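Local structure of invasion-associated protein B (Bartonella henselae, 3DTD) at residues V44-R49 and A61-L66; L90-G95 and A123-G128; K132-I137 and P144-F149. The protein is of unknown molecular function but is probably associated with invasion of host cells by this bacterium. One frame throughout, in Å; residues are numbered along the deposited sequence.

Contact 1: residues V44-R49 and A61-L66; sequences VCFMHR and AMSVVL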
loop_
_atom_site.group_PDB
_atom_site.type_symbol
_atom_site.label_atom_id
_atom_site.label_comp_id
_atom_site.label_asym_id
_atom_site.label_seq_id
_atom_site.Cartn_x
_atom_site.Cartn_y
_atom_site.Cartn_z
ATOM N N VAL C 44 -38.293 -14.833 -6.185
ATOM C CA VAL C 44 -38.014 -14.672 -7.607
ATOM C C VAL C 44 -36.695 -15.369 -7.946
ATOM O O VAL C 44 -35.654 -15.093 -7.349
ATOM C CB VAL C 44 -37.981 -13.170 -8.027
ATOM C CG1 VAL C 44 -37.569 -13.011 -9.492
ATOM C CG2 VAL C 44 -39.338 -12.513 -7.794
ATOM N N CYS C 45 -36.756 -16.278 -8.908
ATOM C CA CYS C 45 -35.582 -17.019 -9.333
ATOM C C CYS C 45 -35.189 -16.630 -10.744
ATOM O O CYS C 45 -36.032 -16.546 -11.634
ATOM C CB CYS C 45 -35.836 -18.522 -9.235
ATOM S SG CYS C 45 -36.158 -19.084 -7.555
ATOM N N PHE C 46 -33.903 -16.377 -10.941
ATOM C CA PHE C 46 -33.407 -16.014 -12.259
ATOM C C PHE C 46 -32.319 -16.943 -12.792
ATOM O O PHE C 46 -31.592 -17.588 -12.039
ATOM C CB PHE C 46 -33.005 -14.528 -12.347
ATOM C CG PHE C 46 -31.944 -14.105 -11.365
ATOM C CD1 PHE C 46 -30.608 -14.044 -11.752
ATOM C CD2 PHE C 46 -32.284 -13.724 -10.066
ATOM C CE1 PHE C 46 -29.618 -13.638 -10.852
ATOM C CE2 PHE C 46 -31.304 -13.323 -9.156
ATOM C CZ PHE C 46 -29.966 -13.277 -9.553
ATOM N N MET C 47 -32.238 -16.977 -14.115
ATOM C CA MET C 47 -31.405 -17.879 -14.883
ATOM C C MET C 47 -30.373 -17.008 -15.571
ATOM O O MET C 47 -30.739 -16.089 -16.298
ATOM C CB MET C 47 -32.305 -18.494 -15.939
ATOM C CG MET C 47 -31.969 -19.853 -16.416
ATOM S SD MET C 47 -33.215 -20.340 -17.635
ATOM C CE MET C 47 -32.079 -20.969 -18.845
ATOM N N HIS C 48 -29.088 -17.267 -15.355
ATOM C CA HIS C 48 -28.070 -16.357 -15.893
ATOM C C HIS C 48 -26.785 -16.995 -16.400
ATOM O O HIS C 48 -26.436 -18.107 -16.021
ATOM C CB HIS C 48 -27.763 -15.219 -14.908
ATOM C CG HIS C 48 -27.251 -15.684 -13.582
ATOM N ND1 HIS C 48 -25.912 -15.683 -13.263
ATOM C CD2 HIS C 48 -27.897 -16.170 -12.498
ATOM C CE1 HIS C 48 -25.756 -16.138 -12.034
ATOM N NE2 HIS C 48 -26.944 -16.445 -11.549
ATOM N N ARG C 49 -26.103 -16.254 -17.271
ATOM C CA ARG C 49 -24.889 -16.687 -17.951
ATOM C C ARG C 49 -24.037 -15.466 -18.331
ATOM O O ARG C 49 -24.553 -14.492 -18.881
ATOM C CB ARG C 49 -25.263 -17.486 -19.207
ATOM C CG ARG C 49 -24.131 -17.727 -20.199
ATOM C CD ARG C 49 -23.439 -19.046 -19.931
ATOM N NE ARG C 49 -22.108 -19.106 -20.528
ATOM C CZ ARG C 49 -21.010 -19.509 -19.895
ATOM N NH1 ARG C 49 -21.056 -19.919 -18.633
ATOM N NH2 ARG C 49 -19.860 -19.517 -20.544
ATOM N N ALA C 61 -23.467 -10.684 -21.169
ATOM C CA ALA C 61 -24.180 -11.355 -20.085
ATOM C C ALA C 61 -25.670 -11.474 -20.413
ATOM O O ALA C 61 -26.217 -10.670 -21.162
ATOM C CB ALA C 61 -23.978 -10.611 -18.765
ATOM N N MET C 62 -26.316 -12.495 -19.861
ATOM C CA MET C 62 -27.741 -12.711 -20.070
ATOM C C MET C 62 -28.385 -13.144 -18.765
ATOM O O MET C 62 -27.884 -14.042 -18.104
ATOM C CB MET C 62 -27.978 -13.753 -21.172
ATOM C CG MET C 62 -29.450 -14.123 -21.388
ATOM S SD MET C 62 -29.810 -14.950 -22.948
ATOM C CE MET C 62 -29.696 -13.548 -24.046
ATOM N N SER C 63 -29.483 -12.489 -18.395
ATOM C CA SER C 63 -30.248 -12.844 -17.201
ATOM C C SER C 63 -31.723 -12.954 -17.563
ATOM O O SER C 63 -32.262 -12.092 -18.256
ATOM C CB SER C 63 -30.036 -11.813 -16.090
ATOM O OG SER C 63 -30.402 -12.342 -14.825
ATOM N N VAL C 64 -32.370 -14.017 -17.087
ATOM C CA VAL C 64 -33.687 -14.417 -17.582
ATOM C C VAL C 64 -34.598 -14.954 -16.463
ATOM O O VAL C 64 -34.142 -15.676 -15.576
ATOM C CB VAL C 64 -33.521 -15.403 -18.793
ATOM C CG1 VAL C 64 -34.389 -16.648 -18.680
ATOM C CG2 VAL C 64 -33.734 -14.674 -20.113
ATOM N N VAL C 65 -35.870 -14.549 -16.492
ATOM C CA VAL C 65 -36.891 -15.062 -15.574
ATOM C C VAL C 65 -38.039 -15.732 -16.323
ATOM O O VAL C 65 -38.283 -15.443 -17.497
ATOM C CB VAL C 65 -37.472 -13.964 -14.622
ATOM C CG1 VAL C 65 -36.421 -13.481 -13.645
ATOM C CG2 VAL C 65 -38.073 -12.792 -15.406
ATOM N N LEU C 66 -38.729 -16.635 -15.631
ATOM C CA LEU C 66 -39.931 -17.279 -16.137
ATOM C C LEU C 66 -41.145 -16.580 -15.525
ATOM O O LEU C 66 -41.365 -16.641 -14.307
ATOM C CB LEU C 66 -39.939 -18.760 -15.748
ATOM C CG LEU C 66 -40.669 -19.860 -16.537
ATOM C CD1 LEU C 66 -41.300 -20.808 -15.541
ATOM C CD2 LEU C 66 -41.700 -19.390 -17.570
HETATM O O HOH W 1 -38.241 -17.578 -12.987
#
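V64 O takes the shortest direct bond of the pair, 2.7 Å from M47 N, and the same oxygen also receives a CA-H...O contact from F46. Strands 42-52 and 58-66 form an antiparallel beta hairpin inside the larger sheet of this IalB domain. M47/V64 and R49/M62 are hydrogen-bonded pairs, with H48/S63 a non-hydrogen-bonded pair between them. The return bond from V64 N to M47 O is the most bent of the four, 136° at the hydrogen, whereas M62 N reaches R49 O at 157°.

On the face that carries M47, M62 and V64, M47 and V64 lie side by side and point the same way, M47 CB 3.9 Å from V64 CG1. W32 and F155 pack on M47, and I115 and F117 on V64. On the face of H48 and S63, S63 OG stands anti to its own N (chi1 -161°), which directs it obliquely to F46 CD1 at 3.5 Å. V65 CG1 lies 3.8 Å from F46 CB. H48 NE2 bonds to N35, and R49 leads away to a salt bridge with E51. Where direct pairing stops, one water spans the strands, donating to C45 O and accepting from L66 N, each bond 2.8 Å long.

Contact 2: residues L90-G95 and A123-G128; sequences LQVDEG and AALRAG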
loop_
_atom_site.group_PDB
_atom_site.type_symbol
_atom_site.label_atom_id
_atom_site.label_comp_id
_atom_site.label_asym_id
_atom_site.label_seq_id
_atom_site.Cartn_x
_atom_site.Cartn_y
_atom_site.Cartn_z
ATOM N N LEU C 90 -30.854 -11.163 -32.533
ATOM C CA LEU C 90 -30.659 -12.417 -31.807
ATOM C C LEU C 90 -31.123 -13.600 -32.651
ATOM O O LEU C 90 -32.254 -13.615 -33.139
ATOM C CB LEU C 90 -31.425 -12.397 -30.479
ATOM C CG LEU C 90 -30.826 -11.675 -29.266
ATOM C CD1 LEU C 90 -31.085 -10.176 -29.304
ATOM C CD2 LEU C 90 -31.395 -12.263 -27.993
ATOM N N GLN C 91 -30.252 -14.591 -32.812
ATOM C CA GLN C 91 -30.555 -15.766 -33.623
ATOM C C GLN C 91 -30.040 -17.044 -32.967
ATOM O O GLN C 91 -28.873 -17.126 -32.591
ATOM C CB GLN C 91 -29.955 -15.613 -35.027
ATOM C CG GLN C 91 -30.351 -16.711 -36.008
ATOM C CD GLN C 91 -29.631 -16.611 -37.342
ATOM O OE1 GLN C 91 -28.563 -16.003 -37.449
ATOM N NE2 GLN C 91 -30.209 -17.222 -38.365
ATOM N N VAL C 92 -30.914 -18.037 -32.833
ATOM C CA VAL C 92 -30.491 -19.345 -32.347
ATOM C C VAL C 92 -29.804 -20.086 -33.489
ATOM O O VAL C 92 -30.457 -20.527 -34.444
ATOM C CB VAL C 92 -31.651 -20.194 -31.789
ATOM C CG1 VAL C 92 -31.101 -21.379 -31.025
ATOM C CG2 VAL C 92 -32.548 -19.365 -30.897
ATOM N N ASP C 93 -28.480 -20.192 -33.369
ATOM C CA ASP C 93 -27.601 -20.801 -34.370
ATOM C C ASP C 93 -27.803 -20.205 -35.767
ATOM O O ASP C 93 -27.565 -19.014 -35.965
ATOM C CB ASP C 93 -27.717 -22.335 -34.355
ATOM C CG ASP C 93 -27.322 -22.939 -33.015
ATOM O OD1 ASP C 93 -26.202 -22.662 -32.527
ATOM O OD2 ASP C 93 -28.133 -23.699 -32.452
ATOM N N GLU C 94 -28.261 -21.021 -36.714
ATOM C CA GLU C 94 -28.440 -20.581 -38.101
ATOM C C GLU C 94 -29.875 -20.747 -38.595
ATOM O O GLU C 94 -30.141 -20.641 -39.794
ATOM C CB GLU C 94 -27.467 -21.321 -39.028
ATOM C CG GLU C 94 -26.007 -20.913 -38.862
ATOM C CD GLU C 94 -25.065 -21.688 -39.772
ATOM O OE1 GLU C 94 -25.304 -21.730 -41.000
ATOM O OE2 GLU C 94 -24.074 -22.249 -39.256
ATOM N N GLY C 95 -30.798 -20.985 -37.666
ATOM C CA GLY C 95 -32.199 -21.232 -37.998
ATOM C C GLY C 95 -33.070 -19.991 -38.102
ATOM O O GLY C 95 -32.575 -18.865 -38.127
ATOM N N ALA C 123 -38.463 -22.828 -27.302
ATOM C CA ALA C 123 -38.223 -24.167 -27.855
ATOM C C ALA C 123 -36.947 -24.261 -28.706
ATOM O O ALA C 123 -36.259 -25.283 -28.684
ATOM C CB ALA C 123 -39.439 -24.638 -28.653
ATOM N N ALA C 124 -36.642 -23.192 -29.442
ATOM C CA ALA C 124 -35.422 -23.105 -30.247
ATOM C C ALA C 124 -34.183 -22.979 -29.370
ATOM O O ALA C 124 -33.147 -23.566 -29.676
ATOM C CB ALA C 124 -35.505 -21.937 -31.225
ATOM N N LEU C 125 -34.309 -22.214 -28.285
ATOM C CA LEU C 125 -33.259 -22.045 -27.275
ATOM C C LEU C 125 -32.894 -23.364 -26.585
ATOM O O LEU C 125 -31.722 -23.614 -26.302
ATOM C CB LEU C 125 -33.705 -21.019 -26.223
ATOM C CG LEU C 125 -33.231 -19.561 -26.108
ATOM C CD1 LEU C 125 -32.390 -19.043 -27.266
ATOM C CD2 LEU C 125 -34.419 -18.652 -25.843
ATOM N N ARG C 126 -33.906 -24.193 -26.324
ATOM C CA ARG C 126 -33.722 -25.511 -25.703
ATOM C C ARG C 126 -32.964 -26.481 -26.602
ATOM O O ARG C 126 -32.186 -27.297 -26.115
ATOM C CB ARG C 126 -35.066 -26.134 -25.319
ATOM C CG ARG C 126 -35.947 -25.259 -24.462
ATOM C CD ARG C 126 -37.241 -25.956 -24.112
ATOM N NE ARG C 126 -37.111 -26.565 -22.799
ATOM C CZ ARG C 126 -37.789 -26.186 -21.724
ATOM N NH1 ARG C 126 -38.693 -25.216 -21.795
ATOM N NH2 ARG C 126 -37.570 -26.798 -20.577
ATOM N N ALA C 127 -33.191 -26.380 -27.909
ATOM C CA ALA C 127 -32.554 -27.262 -28.887
ATOM C C ALA C 127 -31.252 -26.700 -29.463
ATOM O O ALA C 127 -30.523 -27.405 -30.164
ATOM C CB ALA C 127 -33.537 -27.596 -30.016
ATOM N N GLY C 128 -30.960 -25.439 -29.160
ATOM C CA GLY C 128 -29.816 -24.747 -29.750
ATOM C C GLY C 128 -28.504 -24.914 -29.014
ATOM O O GLY C 128 -28.476 -25.403 -27.887
#
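Strand 88-92 ends at V92, where a type II' beta turn runs from V92 to G95, closed by G95 N bonding to V92 O at 3.3 Å. Facing it is the last part of helix 119-127, from which the chain leaves at G128. The nearest CA atoms across the two segments are those of V92 and G128, 6.0 Å apart. D93 takes the positive phi (53°) expected at the first corner of a type II' turn. Q91 braces the turn from the strand: its NE2 donates to G95 O almost straight, at 170°, with the acceptor in the plane of the amide.

V92 carries most of the contact, and its two methyls divide the work. CG1, placed opposite the backbone N (chi1 -167°), reaches A124 O at 3.3 Å and also rests on G128 CA. CG2 meets A124 CB and, more closely, L125 CD1 at 3.6 Å, the valine and leucine side chains crossing at about a right angle. The end of helix 119-127 packs here against the point where strand 88-92 passes into the turn leading toward strand 98-101 of the smaller antiparallel sheet. A97 and L152 add to the apolar surroundings of V92, while L125 also packs on F117 and F155.

D93 brings its carboxylate to the chain just beyond the helix. OD2 lies 3.4 Å from G128 CA and accepts a bond from K129 N, while OD1 accepts one from H130 N, in the link from helix 119-127 to strand 130-136.

Contact 3: residues K132-I137 and P144-F149; sequences KLAMTI and PLNDLF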
loop_
_atom_site.group_PDB
_atom_site.type_symbol
_atom_site.label_atom_id
_atom_site.label_comp_id
_atom_site.label_asym_id
_atom_site.label_seq_id
_atom_site.Cartn_x
_atom_site.Cartn_y
_atom_site.Cartn_z
ATOM N N LYS C 132 -26.587 -16.480 -31.229
ATOM C CA LYS C 132 -25.718 -15.550 -31.938
ATOM C C LYS C 132 -26.241 -14.122 -31.867
ATOM O O LYS C 132 -27.438 -13.876 -32.041
ATOM C CB LYS C 132 -25.550 -15.981 -33.398
ATOM C CG LYS C 132 -24.731 -17.254 -33.588
ATOM C CD LYS C 132 -24.521 -17.555 -35.061
ATOM C CE LYS C 132 -23.730 -18.840 -35.253
ATOM N NZ LYS C 132 -23.536 -19.168 -36.697
ATOM N N LEU C 133 -25.333 -13.188 -31.601
ATOM C CA LEU C 133 -25.677 -11.768 -31.545
ATOM C C LEU C 133 -25.094 -11.003 -32.732
ATOM O O LEU C 133 -23.969 -11.269 -33.160
ATOM C CB LEU C 133 -25.201 -11.131 -30.236
ATOM C CG LEU C 133 -25.792 -11.396 -28.841
ATOM C CD1 LEU C 133 -27.067 -12.250 -28.830
ATOM C CD2 LEU C 133 -24.750 -12.011 -27.938
ATOM N N ALA C 134 -25.871 -10.059 -33.256
ATOM C CA ALA C 134 -25.427 -9.181 -34.340
ATOM C C ALA C 134 -25.787 -7.729 -34.032
ATOM O O ALA C 134 -26.945 -7.412 -33.746
ATOM C CB ALA C 134 -26.041 -9.617 -35.667
ATOM N N MET C 135 -24.785 -6.854 -34.081
ATOM C CA MET C 135 -24.984 -5.427 -33.796
ATOM C C MET C 135 -24.041 -4.544 -34.618
ATOM O O MET C 135 -23.211 -5.049 -35.374
ATOM C CB MET C 135 -24.866 -5.142 -32.288
ATOM C CG MET C 135 -23.543 -5.547 -31.652
ATOM S SD MET C 135 -23.676 -5.878 -29.881
ATOM C CE MET C 135 -24.309 -7.549 -29.881
ATOM N N THR C 136 -24.184 -3.229 -34.471
ATOM C CA THR C 136 -23.375 -2.263 -35.207
ATOM C C THR C 136 -22.497 -1.465 -34.236
ATOM O O THR C 136 -22.970 -1.000 -33.200
ATOM C CB THR C 136 -24.275 -1.301 -36.027
ATOM O OG1 THR C 136 -25.267 -2.056 -36.735
ATOM C CG2 THR C 136 -23.456 -0.502 -37.024
ATOM N N ILE C 137 -21.220 -1.326 -34.573
ATOM C CA ILE C 137 -20.285 -0.521 -33.789
ATOM C C ILE C 137 -20.434 0.960 -34.149
ATOM O O ILE C 137 -20.498 1.312 -35.329
ATOM C CB ILE C 137 -18.818 -0.990 -34.009
ATOM C CG1 ILE C 137 -18.686 -2.492 -33.725
ATOM C CG2 ILE C 137 -17.841 -0.199 -33.133
ATOM C CD1 ILE C 137 -17.355 -3.099 -34.136
ATOM N N PRO C 144 -19.982 -3.913 -38.581
ATOM C CA PRO C 144 -20.779 -4.861 -37.806
ATOM C C PRO C 144 -19.955 -5.598 -36.748
ATOM O O PRO C 144 -18.745 -5.777 -36.910
ATOM C CB PRO C 144 -21.285 -5.841 -38.868
ATOM C CG PRO C 144 -20.243 -5.816 -39.930
ATOM C CD PRO C 144 -19.653 -4.431 -39.925
ATOM N N LEU C 145 -20.617 -5.991 -35.663
ATOM C CA LEU C 145 -20.032 -6.881 -34.667
ATOM C C LEU C 145 -20.897 -8.138 -34.636
ATOM O O LEU C 145 -22.040 -8.104 -34.171
ATOM C CB LEU C 145 -19.963 -6.205 -33.290
ATOM C CG LEU C 145 -19.190 -6.903 -32.158
ATOM C CD1 LEU C 145 -17.704 -7.034 -32.474
ATOM C CD2 LEU C 145 -19.377 -6.172 -30.838
ATOM N N ASN C 146 -20.350 -9.237 -35.153
ATOM C CA ASN C 146 -21.125 -10.460 -35.371
ATOM C C ASN C 146 -20.575 -11.709 -34.681
ATOM O O ASN C 146 -21.179 -12.779 -34.763
ATOM C CB ASN C 146 -21.282 -10.732 -36.875
ATOM C CG ASN C 146 -22.086 -9.657 -37.597
ATOM O OD1 ASN C 146 -22.961 -9.005 -37.018
ATOM N ND2 ASN C 146 -21.797 -9.480 -38.880
ATOM N N ASP C 147 -19.441 -11.570 -33.997
ATOM C CA ASP C 147 -18.753 -12.720 -33.398
ATOM C C ASP C 147 -19.126 -13.015 -31.934
ATOM O O ASP C 147 -18.560 -13.915 -31.309
ATOM C CB ASP C 147 -17.228 -12.598 -33.571
ATOM C CG ASP C 147 -16.655 -11.308 -32.984
ATOM O OD1 ASP C 147 -15.418 -11.142 -33.042
ATOM O OD2 ASP C 147 -17.419 -10.461 -32.472
ATOM N N LEU C 148 -20.080 -12.259 -31.401
ATOM C CA LEU C 148 -20.544 -12.450 -30.029
ATOM C C LEU C 148 -21.727 -13.415 -29.957
ATOM O O LEU C 148 -22.547 -13.479 -30.870
ATOM C CB LEU C 148 -20.915 -11.109 -29.396
ATOM C CG LEU C 148 -19.940 -10.338 -28.498
ATOM C CD1 LEU C 148 -18.496 -10.348 -28.984
ATOM C CD2 LEU C 148 -20.452 -8.919 -28.356
ATOM N N PHE C 149 -21.802 -14.158 -28.857
ATOM C CA PHE C 149 -22.818 -15.188 -28.660
ATOM C C PHE C 149 -23.029 -15.470 -27.180
ATOM O O PHE C 149 -22.221 -15.073 -26.338
ATOM C CB PHE C 149 -22.451 -16.497 -29.396
ATOM C CG PHE C 149 -21.043 -16.963 -29.142
ATOM C CD1 PHE C 149 -20.732 -17.714 -28.010
ATOM C CD2 PHE C 149 -20.025 -16.644 -30.036
ATOM C CE1 PHE C 149 -19.435 -18.126 -27.772
ATOM C CE2 PHE C 149 -18.724 -17.051 -29.802
ATOM C CZ PHE C 149 -18.431 -17.786 -28.672
HETATM O O HOH W 2 -22.042 -9.726 -32.116
#
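L145 and M135 exchange a pair of backbone hydrogen bonds. The bond from L145 N to M135 O (2.8 Å) is nearly straight, 177° at the hydrogen, although the donor lies tilted 34° from the carbonyl plane; M135 N returns a bond of 3.0 Å to L145 O. Further along, L133 N donates to L148 O at 2.9 Å. Between these two sites regular pairing lapses, and a water bridges the two chain segments by donating to L133 O and to L145 O, the latter at 2.6 Å, while accepting a longer bond from L148 N. L145 O thereby receives both a backbone N-H and a water, with the CA-H of A134 as a weaker third contact.

Strands 130-136 and 144-151 make an antiparallel beta hairpin in the four-stranded sheet, of which 144-151 is an outermost strand within the chain. Strand 144-151 is broken by a bulge or short loop between L145 and F149, and the register shifts by one residue across it: M135 pairs with L145 and T136 with P144, yet K132 lies opposite F149.

M135 and L145 pack side by side on one face and point the same way, M135 CG 4.0 Å from L145 CB. M135 starts between its backbone N and carbonyl carbon (chi1 58°) and bends at chi3, which carries CE toward L148 CD2. I137 crosses L145 at a slant, its CG1 also touching L145 CB. L133 sends CD2 over the backbone of F149, 3.8 Å from its N, and its side chain also packs on L90 and L76. On the face of K132 and F149, F149 leads away from K132; its ring stacks with H130 and its side chain packs on E27 of a second subunit.

The contacts follow one another along the chain, contact 1 closing before contact 2 opens and contact 2 before contact 3, all within the IalB domain. Contact 1 is a hairpin in the seven-stranded sheet, its centre about 17 Å from that of contact 2 and about 21 Å from that of contact 3, with no direct touch. Contacts 2 and 3, centres about 16 Å apart, meet in the four-stranded sheet, where strands 88-92 and 130-136 are neighbours: K132 N lies 2.7 Å from Q91 O, probably hydrogen-bonded, and L90 packs on L133. Helix 119-127 is followed by strand 130-136, so that contact 2, between that helix and strand 88-92, and the hairpin of contact 3 both reach this sheet.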